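Multicopper oxidase (Pseudomonas thermotolerans, PDB 6VOW) probably oxidises phenolic, lignin-related substrates in the manner of a laccase, passing the electrons through its copper sites to reduce dioxygen to water. Local coordinates at residues 39-44 with 80-85; 98-103 with 123-128. All blocks are in the same frame, centred on the assembly; numbering follows the deposited sequence.

Interaction 1: 39-44 with 80-85; sequences DYELIA and RVRFIN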
loop_
_atom_site.group_PDB
_atom_site.type_symbol
_atom_site.label_atom_id
_atom_site.label_comp_id
_atom_site.label_asym_id
_atom_site.label_seq_id
_atom_site.Cartn_x
_atom_site.Cartn_y
_atom_site.Cartn_z
ATOM N N ASP A 39 2.556 21.056 6.063
ATOM C CA ASP A 39 3.646 21.277 5.087
ATOM C C ASP A 39 4.880 20.388 5.262
ATOM O O ASP A 39 5.457 20.221 6.368
ATOM C CB ASP A 39 4.125 22.758 5.005
ATOM C CG ASP A 39 3.177 23.591 4.231
ATOM O OD1 ASP A 39 3.218 23.476 3.016
ATOM O OD2 ASP A 39 2.312 24.290 4.761
ATOM N N TYR A 40 5.249 19.823 4.115
ATOM C CA TYR A 40 6.400 18.990 3.969
ATOM C C TYR A 40 7.116 19.393 2.672
ATOM O O TYR A 40 6.466 19.773 1.686
ATOM C CB TYR A 40 5.976 17.528 3.874
ATOM C CG TYR A 40 5.484 16.879 5.126
ATOM C CD1 TYR A 40 6.365 16.424 6.060
ATOM C CD2 TYR A 40 4.141 16.746 5.388
ATOM C CE1 TYR A 40 5.937 15.801 7.203
ATOM C CE2 TYR A 40 3.708 16.136 6.519
ATOM C CZ TYR A 40 4.630 15.704 7.435
ATOM O OH TYR A 40 4.267 15.065 8.552
ATOM N N GLU A 41 8.445 19.414 2.748
ATOM C CA GLU A 41 9.355 19.444 1.596
ATOM C C GLU A 41 9.921 18.034 1.518
ATOM O O GLU A 41 10.636 17.608 2.466
ATOM C CB GLU A 41 10.510 20.417 1.828
ATOM C CG GLU A 41 11.395 20.539 0.605
ATOM C CD GLU A 41 12.660 21.357 0.770
ATOM O OE1 GLU A 41 13.510 21.091 1.630
ATOM O OE2 GLU A 41 12.832 22.254 -0.029
ATOM N N LEU A 42 9.603 17.324 0.422
ATOM C CA LEU A 42 10.005 15.928 0.266
ATOM C C LEU A 42 10.931 15.817 -0.930
ATOM O O LEU A 42 10.531 16.126 -2.051
ATOM C CB LEU A 42 8.826 15.000 0.063
ATOM C CG LEU A 42 9.186 13.505 0.164
ATOM C CD1 LEU A 42 9.869 13.181 1.487
ATOM C CD2 LEU A 42 8.000 12.601 0.011
ATOM N N ILE A 43 12.157 15.340 -0.701
ATOM C CA ILE A 43 13.188 15.188 -1.765
ATOM C C ILE A 43 13.496 13.675 -2.048
ATOM O O ILE A 43 13.889 12.946 -1.145
ATOM C CB ILE A 43 14.465 15.884 -1.277
ATOM C CG1 ILE A 43 14.268 17.391 -1.112
ATOM C CG2 ILE A 43 15.600 15.647 -2.200
ATOM C CD1 ILE A 43 15.394 18.053 -0.343
ATOM N N ALA A 44 13.330 13.249 -3.305
ATOM C CA ALA A 44 13.818 11.985 -3.842
ATOM C C ALA A 44 15.289 12.153 -4.313
ATOM O O ALA A 44 15.647 13.024 -5.108
ATOM C CB ALA A 44 12.952 11.596 -5.003
ATOM N N ARG A 80 0.305 19.168 2.268
ATOM C CA ARG A 80 0.994 19.972 1.229
ATOM C C ARG A 80 2.410 19.528 1.181
ATOM O O ARG A 80 3.146 19.599 2.186
ATOM C CB ARG A 80 0.930 21.469 1.555
ATOM C CG ARG A 80 1.406 22.405 0.441
ATOM C CD ARG A 80 0.810 23.816 0.549
ATOM N NE ARG A 80 1.240 24.495 1.775
ATOM C CZ ARG A 80 0.713 25.634 2.199
ATOM N NH1 ARG A 80 -0.232 26.196 1.527
ATOM N NH2 ARG A 80 1.126 26.186 3.305
ATOM N N VAL A 81 2.793 18.986 0.032
ATOM C CA VAL A 81 4.129 18.420 -0.088
ATOM C C VAL A 81 4.758 19.017 -1.312
ATOM O O VAL A 81 4.284 18.825 -2.422
ATOM C CB VAL A 81 4.135 16.909 -0.251
ATOM C CG1 VAL A 81 5.609 16.476 -0.381
ATOM C CG2 VAL A 81 3.432 16.267 0.940
ATOM N N ARG A 82 5.813 19.770 -1.053
ATOM C CA ARG A 82 6.715 20.303 -2.061
ATOM C C ARG A 82 7.660 19.156 -2.398
ATOM O O ARG A 82 8.607 18.880 -1.662
ATOM C CB ARG A 82 7.410 21.545 -1.481
ATOM C CG ARG A 82 8.623 22.074 -2.205
ATOM C CD ARG A 82 8.253 22.601 -3.529
ATOM N NE ARG A 82 7.478 23.861 -3.507
ATOM C CZ ARG A 82 7.991 25.079 -3.438
ATOM N NH1 ARG A 82 9.293 25.290 -3.266
ATOM N NH2 ARG A 82 7.166 26.096 -3.501
ATOM N N PHE A 83 7.309 18.439 -3.491
ATOM C CA PHE A 83 8.118 17.386 -3.931
ATOM C C PHE A 83 9.210 17.851 -4.926
ATOM O O PHE A 83 8.966 18.462 -5.916
ATOM C CB PHE A 83 7.333 16.248 -4.523
ATOM C CG PHE A 83 8.222 15.283 -5.207
ATOM C CD1 PHE A 83 9.206 14.594 -4.475
ATOM C CD2 PHE A 83 8.111 15.051 -6.533
ATOM C CE1 PHE A 83 10.040 13.654 -5.116
ATOM C CE2 PHE A 83 8.959 14.119 -7.192
ATOM C CZ PHE A 83 9.898 13.438 -6.480
ATOM N N ILE A 84 10.426 17.535 -4.585
ATOM C CA ILE A 84 11.570 17.967 -5.357
ATOM C C ILE A 84 12.300 16.746 -5.835
ATOM O O ILE A 84 12.758 15.954 -5.017
ATOM C CB ILE A 84 12.544 18.790 -4.517
ATOM C CG1 ILE A 84 11.810 20.016 -3.906
ATOM C CG2 ILE A 84 13.659 19.320 -5.412
ATOM C CD1 ILE A 84 12.636 20.822 -2.896
ATOM N N ASN A 85 12.463 16.640 -7.149
ATOM C CA ASN A 85 13.120 15.475 -7.764
ATOM C C ASN A 85 14.647 15.711 -7.864
ATOM O O ASN A 85 15.108 16.484 -8.697
ATOM C CB ASN A 85 12.521 15.241 -9.127
ATOM C CG ASN A 85 13.092 14.027 -9.812
ATOM O OD1 ASN A 85 13.794 13.256 -9.227
ATOM N ND2 ASN A 85 12.751 13.848 -11.018
#
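Tyr40 bonds to Arg80 and Arg82, the residues flanking its partner Val81, as parallel pairing requires: Tyr40 N donates to Arg80 O (2.9 Å), and Tyr40 O receives Arg82 N (2.8 Å). Leu42 repeats the pattern, its N reaching Arg82 O and its O taking Ile84 N, and Ala44 N reaches Ile84 O at a longer 3.3 Å. Apolar contacts follow on both faces. On the side of Tyr40, Leu42 and Ala44, Leu42 CB rests on Val81 CG1 (3.6 Å). With CG anti to the backbone N (chi1 169°), the Phe83 ring leans forward along the strand to Ala44, whose CB meets the ring edge 3.6 Å from Phe83 CE1. Tyr62 and Tyr123 also touch Phe83, and an alanine here would probably leave a gap beside Ala44 and deprive both tyrosines of a packing partner. On the other face, Ile43 and Ile84 run alongside each other, Ile43 CG1 4.1 Å from Ile84 CB. Charge pairing comes last: Arg80 offers NE and NH2 side-on to the two oxygens of Asp39, a salt bridge whose details are doubtful because Arg80 has a second conformer. This parallel pairing belongs to the Greek-key beta sandwich of a cupredoxin-like domain.

Interaction 2: 98-103 with 123-128; sequences IRLPLE and YVFKTE
Lys126 O accepts hydrogen bonds from two waters, and both waters also donate to Arg99 O, so that the carbonyls of loop and strand, 4.3 Å apart at Lys126 O and Arg99 O, are joined without any direct bond. The first water sits 2.6 Å from Lys126 O. The second gives its two hydrogens to Lys126 O and Arg99 O and accepts Glu128 N (2.9 Å), three bonds that probably limit how it can turn. Beside this polar bridge lies an apolar patch centred on Phe125. Leu100 CD2 stands over the middle of one ring face, 3.8 Å from the Phe125 centroid and 11° off the ring normal, a CH-pi contact. The side chains of Ile98 and Phe125 cross at about a right angle, with Ile98 CG2 3.6 Å from Phe125 CD2. Phe125 holds CG between its backbone N and carbonyl carbon (chi1 48°), which sets the ring face against Leu100 CD2. Trp95 meets the ring as well, while Arg99 has its own salt bridge to Asp129. The loop follows the strand bearing His94 and His96, and the side chain of Ile98 is about 8 Å from a bound copper ion. Two carbonyl acceptors cannot bond each other, so ring packing and waters supplying the missing hydrogens hold loop to strand.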
loop_
_atom_site.group_PDB
_atom_site.type_symbol
_atom_site.label_atom_id
_atom_site.label_comp_id
_atom_site.label_asym_id
_atom_site.label_seq_id
_atom_site.Cartn_x
_atom_site.Cartn_y
_atom_site.Cartn_z
ATOM N N ILE A 98 -5.279 7.476 -1.128
ATOM C CA ILE A 98 -5.908 8.752 -0.874
ATOM C C ILE A 98 -6.868 9.042 -1.982
ATOM O O ILE A 98 -6.510 9.015 -3.122
ATOM C CB ILE A 98 -4.895 9.929 -0.787
ATOM C CG1 ILE A 98 -3.831 9.680 0.319
ATOM C CG2 ILE A 98 -5.659 11.257 -0.548
ATOM C CD1 ILE A 98 -4.446 9.427 1.616
ATOM N N ARG A 99 -8.103 9.347 -1.629
ATOM C CA ARG A 99 -9.076 9.889 -2.575
ATOM C C ARG A 99 -8.804 11.405 -2.689
ATOM O O ARG A 99 -9.213 12.184 -1.903
ATOM C CB ARG A 99 -10.477 9.609 -2.084
ATOM C CG ARG A 99 -10.641 8.156 -1.681
ATOM C CD ARG A 99 -12.052 7.882 -1.227
ATOM N NE ARG A 99 -12.252 8.455 0.106
ATOM C CZ ARG A 99 -13.311 9.137 0.505
ATOM N NH1 ARG A 99 -14.337 9.388 -0.321
ATOM N NH2 ARG A 99 -13.349 9.583 1.760
ATOM N N LEU A 100 -8.059 11.772 -3.695
ATOM C CA LEU A 100 -7.740 13.147 -3.952
ATOM C C LEU A 100 -8.148 13.434 -5.383
ATOM O O LEU A 100 -8.573 12.553 -6.075
ATOM C CB LEU A 100 -6.261 13.344 -3.782
ATOM C CG LEU A 100 -5.347 12.172 -4.228
ATOM C CD1 LEU A 100 -5.407 11.780 -5.732
ATOM C CD2 LEU A 100 -3.943 12.611 -3.903
ATOM N N PRO A 101 -8.077 14.698 -5.820
ATOM C CA PRO A 101 -8.419 15.007 -7.203
ATOM C C PRO A 101 -7.401 14.459 -8.148
ATOM O O PRO A 101 -6.183 14.399 -7.802
ATOM C CB PRO A 101 -8.303 16.500 -7.259
ATOM C CG PRO A 101 -8.743 16.884 -5.930
ATOM C CD PRO A 101 -8.037 15.912 -5.023
ATOM N N LEU A 102 -7.857 14.201 -9.359
ATOM C CA LEU A 102 -6.993 13.558 -10.374
ATOM C C LEU A 102 -5.680 14.289 -10.559
ATOM O O LEU A 102 -4.617 13.662 -10.723
ATOM C CB LEU A 102 -7.667 13.593 -11.696
ATOM C CG LEU A 102 -6.886 12.804 -12.796
ATOM C CD1 LEU A 102 -6.820 11.310 -12.546
ATOM C CD2 LEU A 102 -7.604 13.043 -14.091
ATOM N N GLU A 103 -5.728 15.610 -10.544
ATOM C CA GLU A 103 -4.505 16.436 -10.697
ATOM C C GLU A 103 -3.399 16.078 -9.725
ATOM O O GLU A 103 -2.217 16.382 -9.996
ATOM C CB GLU A 103 -4.841 17.908 -10.520
ATOM C CG GLU A 103 -5.873 18.408 -11.522
ATOM C CD GLU A 103 -7.336 18.341 -11.043
ATOM O OE1 GLU A 103 -7.837 17.252 -10.608
ATOM O OE2 GLU A 103 -8.015 19.377 -11.142
ATOM N N TYR A 123 2.256 18.792 -4.208
ATOM C CA TYR A 123 1.059 17.953 -4.017
ATOM C C TYR A 123 0.338 18.553 -2.849
ATOM O O TYR A 123 0.873 18.567 -1.776
ATOM C CB TYR A 123 1.355 16.450 -3.771
ATOM C CG TYR A 123 2.069 15.790 -4.957
ATOM C CD1 TYR A 123 1.367 15.225 -5.984
ATOM C CD2 TYR A 123 3.448 15.716 -5.001
ATOM C CE1 TYR A 123 2.002 14.635 -7.063
ATOM C CE2 TYR A 123 4.109 15.125 -6.065
ATOM C CZ TYR A 123 3.384 14.598 -7.093
ATOM O OH TYR A 123 4.062 14.074 -8.121
ATOM N N VAL A 124 -0.865 19.067 -3.075
ATOM C CA VAL A 124 -1.774 19.560 -2.032
ATOM C C VAL A 124 -3.102 18.866 -2.129
ATOM O O VAL A 124 -3.768 18.936 -3.194
ATOM C CB VAL A 124 -2.195 21.076 -2.178
ATOM C CG1 VAL A 124 -2.282 21.716 -0.808
ATOM C CG2 VAL A 124 -1.305 21.864 -3.093
ATOM N N PHE A 125 -3.548 18.247 -1.045
ATOM C CA PHE A 125 -4.901 17.656 -1.087
ATOM C C PHE A 125 -5.332 17.464 0.348
ATOM O O PHE A 125 -4.499 17.505 1.287
ATOM C CB PHE A 125 -4.896 16.324 -1.827
ATOM C CG PHE A 125 -3.794 15.399 -1.355
ATOM C CD1 PHE A 125 -2.510 15.459 -1.907
ATOM C CD2 PHE A 125 -4.001 14.462 -0.307
ATOM C CE1 PHE A 125 -1.503 14.592 -1.462
ATOM C CE2 PHE A 125 -2.973 13.596 0.095
ATOM C CZ PHE A 125 -1.745 13.668 -0.500
ATOM N N LYS A 126 -6.630 17.392 0.530
ATOM C CA LYS A 126 -7.183 17.119 1.842
ATOM C C LYS A 126 -7.180 15.595 1.965
ATOM O O LYS A 126 -7.477 14.866 1.001
ATOM C CB LYS A 126 -8.637 17.669 1.978
ATOM C CG LYS A 126 -8.842 19.163 1.797
ATOM C CD LYS A 126 -10.327 19.559 1.947
ATOM C CE LYS A 126 -10.759 19.631 3.403
ATOM N NZ LYS A 126 -9.955 20.639 4.161
ATOM N N THR A 127 -6.825 15.147 3.173
ATOM C CA THR A 127 -6.900 13.789 3.616
ATOM C C THR A 127 -8.133 13.603 4.480
ATOM O O THR A 127 -8.100 13.924 5.668
ATOM C CB THR A 127 -5.622 13.479 4.399
ATOM O OG1 THR A 127 -5.498 14.394 5.500
ATOM C CG2 THR A 127 -4.384 13.647 3.529
ATOM N N GLU A 128 -9.246 13.190 3.885
ATOM C CA GLU A 128 -10.484 12.946 4.553
ATOM C C GLU A 128 -10.608 11.567 5.204
ATOM O O GLU A 128 -11.623 11.361 5.909
ATOM C CB GLU A 128 -11.685 13.107 3.586
ATOM C CG GLU A 128 -11.757 14.473 2.876
ATOM C CD GLU A 128 -12.206 15.642 3.762
ATOM O OE1 GLU A 128 -12.467 15.462 4.966
ATOM O OE2 GLU A 128 -12.317 16.762 3.256
HETATM O O HOH W 1 -8.647 15.038 -1.288
HETATM O O HOH W 2 -9.051 12.305 1.133
#

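From the N terminus, residues 39-44 lay down an inner strand, and the chain passes through strands 57-62 and 71-74 before 80-85 returns beside it, closing interaction 1. Interaction 2 opens only afterwards: the chain leaves strand 94-96, runs through the 98-103 loop and comes back as strand 120-126. The two closures are thus in series, neither enclosing nor crossing the other. Their second partners are neighbours in one mixed sheet, ordered 57-62, 37-49, 78-85, 120-126, where Val81 N meets Tyr123 O at 2.7 Å, probably as a hydrogen bond. Interaction 1 builds the inside of that sheet; interaction 2 joins one of its edge strands, 120-126, to the loop following the strand of the second sheet that carries His94 and His96.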